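Local coordinates for protein phosphoribosyl-glycinamide (GAR) synthetase (PDB 7LVO) that joins glycine to 5-phosphoribosylamine at the cost of ATP, as the N-terminal GAR synthetase half of a bifunctional enzyme of de novo purine biosynthesis, at residues 95-98 against 99-102; 113-116 against 117-121. One frame throughout, in Å; residues are numbered along the deposited sequence.

Overall arrangement
Both interactions are local, lie in the N domain of the GAR synthetase part and follow each other in series, neither nested nor crossed. After strand 81-83 the chain enters helix 95-104, where interaction 1 (95-98 with 99-102) joins successive turns; this helix carries the chain over to strand 108-111 of the parallel sheet and rests on strands 38-44 and 62-67. Beyond strand 108-111, interaction 2 (113-116 with 117-121) forms the short helix 114-118 and the turn that closes it, leading into helix 121-126. That helix returns to cover interaction 1 through Ala124 and Phe125. The centres are 15 Å apart, without direct touch.

Interaction 1: 95-98 against 99-102; sequences RSIV and EWAQ
The indole of Trp100 meets Ile97 at an oblique angle, the branch tip CD1 of Ile97 lying 4.2 Å from CE3 of Trp100. Beyond the helix, Arg64 and Val66 of strand 62-67 and Leu84 also touch this aromatic side chain, while Ile97 reaches Leu41 and Leu43 of strand 38-44. The second pair of flat groups is the guanidinium of Arg95 and the carboxylate of Glu99. These side chains run alongside one another, yet their planes stand 81° apart, and the nearest approach is aliphatic carbon to oxygen, Arg95 CD to Glu99 OE1 at 3.5 Å. A bend at chi2 and chi3 (-133° and -57°) turns the arginine head away from the carboxylate, leaving Arg95 NE 4.7 Å from Glu99 OE1.

Four successive i to i+4 backbone hydrogen bonds identify regular alpha helix, from Glu99 N to Arg95 O (2.8 Å) through to Gln102 N to Val98 O (3.0 Å). Buried Val98 and Ala101 both meet Phe125 of helix 121-126. The chemistry therefore divides the helix: apolar groups pack against sheet and neighbouring helix, whereas the opposite charges on the exposed flank, not in contact, can probably attract only weakly.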
loop_
_atom_site.group_PDB
_atom_site.type_symbol
_atom_site.label_atom_id
_atom_site.label_comp_id
_atom_site.label_asym_id
_atom_site.label_seq_id
_atom_site.Cartn_x
_atom_site.Cartn_y
_atom_site.Cartn_z
ATOM N N ARG A 95 -12.377 10.483 17.598
ATOM C CA ARG A 95 -12.884 10.143 18.926
ATOM C C ARG A 95 -13.698 8.853 18.908
ATOM O O ARG A 95 -13.646 8.065 19.857
ATOM C CB ARG A 95 -13.733 11.288 19.481
ATOM C CG ARG A 95 -13.797 11.315 21.004
ATOM C CD ARG A 95 -15.219 11.499 21.527
ATOM N NE ARG A 95 -15.857 12.711 21.022
ATOM C CZ ARG A 95 -16.759 12.736 20.048
ATOM N NH1 ARG A 95 -17.160 11.627 19.446
ATOM N NH2 ARG A 95 -17.272 13.902 19.670
ATOM N N SER A 96 -14.457 8.622 17.836
ATOM C CA SER A 96 -15.305 7.436 17.770
ATOM C C SER A 96 -14.494 6.161 17.967
ATOM O O SER A 96 -14.771 5.364 18.871
ATOM C CB SER A 96 -16.047 7.399 16.435
ATOM O OG SER A 96 -16.812 6.216 16.320
ATOM N N ILE A 97 -13.479 5.950 17.127
ATOM C CA ILE A 97 -12.724 4.701 17.196
ATOM C C ILE A 97 -11.697 4.734 18.329
ATOM O O ILE A 97 -11.360 3.683 18.893
ATOM C CB ILE A 97 -12.052 4.419 15.841
ATOM C CG1 ILE A 97 -11.418 3.027 15.835
ATOM C CG2 ILE A 97 -10.996 5.468 15.537
ATOM C CD1 ILE A 97 -12.408 1.894 16.054
ATOM N N VAL A 98 -11.176 5.913 18.670
ATOM C CA VAL A 98 -10.207 6.002 19.760
ATOM C C VAL A 98 -10.879 5.700 21.091
ATOM O O VAL A 98 -10.335 4.965 21.924
ATOM C CB VAL A 98 -9.537 7.385 19.767
ATOM C CG1 VAL A 98 -8.671 7.555 21.013
ATOM C CG2 VAL A 98 -8.704 7.570 18.507
ATOM N N GLU A 99 -12.078 6.252 21.311
ATOM C CA GLU A 99 -12.807 5.963 22.542
ATOM C C GLU A 99 -13.242 4.504 22.590
ATOM O O GLU A 99 -13.193 3.868 23.650
ATOM C CB GLU A 99 -14.016 6.890 22.662
ATOM C CG GLU A 99 -14.809 6.718 23.943
ATOM C CD GLU A 99 -15.946 7.714 24.058
ATOM O OE1 GLU A 99 -16.084 8.571 23.157
ATOM O OE2 GLU A 99 -16.703 7.639 25.050
ATOM N N TRP A 100 -13.663 3.952 21.450
ATOM C CA TRP A 100 -14.000 2.534 21.397
ATOM C C TRP A 100 -12.788 1.675 21.751
ATOM O O TRP A 100 -12.869 0.782 22.600
ATOM C CB TRP A 100 -14.528 2.176 20.005
ATOM C CG TRP A 100 -15.057 0.784 19.898
ATOM C CD1 TRP A 100 -16.353 0.389 20.041
ATOM C CD2 TRP A 100 -14.308 -0.407 19.621
ATOM N NE1 TRP A 100 -16.459 -0.966 19.873
ATOM C CE2 TRP A 100 -15.220 -1.480 19.609
ATOM C CE3 TRP A 100 -12.960 -0.668 19.372
ATOM C CZ2 TRP A 100 -14.826 -2.794 19.369
ATOM C CZ3 TRP A 100 -12.570 -1.973 19.134
ATOM C CH2 TRP A 100 -13.497 -3.018 19.135
ATOM N N ALA A 101 -11.651 1.930 21.099
ATOM C CA ALA A 101 -10.459 1.137 21.367
ATOM C C ALA A 101 -10.059 1.214 22.838
ATOM O O ALA A 101 -9.675 0.205 23.438
ATOM C CB ALA A 101 -9.306 1.605 20.482
ATOM N N GLN A 102 -10.159 2.401 23.437
ATOM C CA GLN A 102 -9.783 2.556 24.839
ATOM C C GLN A 102 -10.651 1.694 25.743
ATOM O O GLN A 102 -10.142 1.027 26.653
ATOM C CB GLN A 102 -9.883 4.027 25.244
ATOM C CG GLN A 102 -9.346 4.329 26.626
ATOM C CD GLN A 102 -9.388 5.810 26.958
ATOM O OE1 GLN A 102 -9.939 6.613 26.206
ATOM N NE2 GLN A 102 -8.798 6.179 28.092
#

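Interaction 2: 113-116 against 117-121; sequences PEQP and LVDGV
Pro116 O receives the N-H of Val121 at 2.7 Å, the long bond of a Schellman motif that closes the short helix 114-118. Its companion is the bond from Gly120 N to Leu117 O, 2.9 Å long. Gly120 has the positive phi the motif requires (97°), where a side chain would jam against the preceding carbonyl oxygen; it is also the N-cap residue of helix 121-126. Within the helix, Val118 N bonds to Glu114 O with an almost straight N-H...O angle of 175°, and Asp119 N bonds to Gln115 O. Pro116 sits in the first turn, where its lack of an N-H costs no i to i+4 bond.

Three carbon contacts accompany these bonds. Pro116 CB meets Val121 CB at 4.0 Å, with Trp88 also touching the proline. The Glu114 chain runs alongside Val118, its aliphatic CG resting 3.7 Å from Val118 CG2. The Leu117 side chain touches Pro111 and Pro135, and its CD1 lies 3.9 Å from the buried Pro113 O, an oxygen with no polar partner in the model.

Among the polar groups, the Gln115 and Asp119 side chains pass at a slant, amide and carboxylate planes well apart from parallel, and CG of Gln115, rather than its amide, lies nearest the carboxylate. The Glu114 carboxylate is close to that of Glu143; the Glu114 side chain touches Leu195 in the predicted ATP-binding range and lies about 6 Å from that of Asn333, a predicted magnesium ligand. This places the helix beside the probable nucleotide and metal site.

At the turn, Val121 chi1 of 68° sets CG1 between its own backbone N and carbonyl carbon, bringing that methyl to 3.2 Å from Pro116 O.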
loop_
_atom_site.group_PDB
_atom_site.type_symbol
_atom_site.label_atom_id
_atom_site.label_comp_id
_atom_site.label_asym_id
_atom_site.label_seq_id
_atom_site.Cartn_x
_atom_site.Cartn_y
_atom_site.Cartn_z
ATOM N N PRO A 113 -5.360 2.156 5.262
ATOM C CA PRO A 113 -5.431 3.232 4.266
ATOM C C PRO A 113 -4.472 4.372 4.591
ATOM O O PRO A 113 -3.900 4.476 5.682
ATOM C CB PRO A 113 -6.892 3.694 4.333
ATOM C CG PRO A 113 -7.637 2.545 4.957
ATOM C CD PRO A 113 -6.660 1.910 5.915
ATOM N N GLU A 114 -4.314 5.259 3.606
ATOM C CA GLU A 114 -3.404 6.390 3.745
ATOM C C GLU A 114 -4.036 7.527 4.537
ATOM O O GLU A 114 -3.359 8.174 5.349
ATOM C CB GLU A 114 -2.980 6.880 2.356
ATOM C CG GLU A 114 -2.122 8.135 2.354
ATOM C CD GLU A 114 -2.030 8.777 0.975
ATOM O OE1 GLU A 114 -2.642 8.240 0.027
ATOM O OE2 GLU A 114 -1.350 9.818 0.840
ATOM N N GLN A 115 -5.327 7.786 4.316
ATOM C CA GLN A 115 -5.941 8.982 4.886
ATOM C C GLN A 115 -5.792 9.063 6.400
ATOM O O GLN A 115 -5.354 10.115 6.894
ATOM C CB GLN A 115 -7.413 9.042 4.474
ATOM C CG GLN A 115 -8.146 10.281 4.972
ATOM C CD GLN A 115 -9.483 10.488 4.279
ATOM O OE1 GLN A 115 -9.554 10.557 3.050
ATOM N NE2 GLN A 115 -10.550 10.584 5.066
ATOM N N PRO A 116 -6.140 8.038 7.187
ATOM C CA PRO A 116 -6.019 8.187 8.652
ATOM C C PRO A 116 -4.592 8.443 9.109
ATOM O O PRO A 116 -4.382 9.200 10.064
ATOM C CB PRO A 116 -6.568 6.855 9.191
ATOM C CG PRO A 116 -6.476 5.897 8.046
ATOM C CD PRO A 116 -6.684 6.723 6.802
ATOM N N LEU A 117 -3.604 7.823 8.464
ATOM C CA LEU A 117 -2.213 8.064 8.841
ATOM C C LEU A 117 -1.813 9.505 8.555
ATOM O O LEU A 117 -1.332 10.220 9.447
ATOM C CB LEU A 117 -1.297 7.091 8.101
ATOM C CG LEU A 117 -1.359 5.642 8.569
ATOM C CD1 LEU A 117 -0.541 4.743 7.655
ATOM C CD2 LEU A 117 -0.876 5.520 10.000
ATOM N N VAL A 118 -2.019 9.961 7.316
ATOM C CA VAL A 118 -1.656 11.333 6.963
ATOM C C VAL A 118 -2.473 12.328 7.772
ATOM O O VAL A 118 -2.013 13.442 8.050
ATOM C CB VAL A 118 -1.834 11.556 5.446
ATOM C CG1 VAL A 118 -1.680 13.019 5.099
ATOM C CG2 VAL A 118 -0.828 10.718 4.674
ATOM N N ASP A 119 -3.696 11.957 8.151
ATOM C CA ASP A 119 -4.525 12.825 8.978
ATOM C C ASP A 119 -4.136 12.778 10.451
ATOM O O ASP A 119 -4.653 13.571 11.234
ATOM C CB ASP A 119 -5.997 12.449 8.815
ATOM C CG ASP A 119 -6.560 12.868 7.462
ATOM O OD1 ASP A 119 -5.835 13.534 6.699
ATOM O OD2 ASP A 119 -7.728 12.535 7.165
ATOM N N GLY A 120 -3.242 11.874 10.838
ATOM C CA GLY A 120 -2.706 11.849 12.173
ATOM C C GLY A 120 -3.362 10.898 13.144
ATOM O O GLY A 120 -3.443 11.222 14.336
ATOM N N VAL A 121 -3.820 9.736 12.684
ATOM C CA VAL A 121 -4.460 8.785 13.584
ATOM C C VAL A 121 -3.477 8.303 14.646
ATOM O O VAL A 121 -3.878 7.972 15.767
ATOM C CB VAL A 121 -5.051 7.605 12.782
ATOM C CG1 VAL A 121 -3.934 6.770 12.162
ATOM C CG2 VAL A 121 -5.939 6.749 13.668
#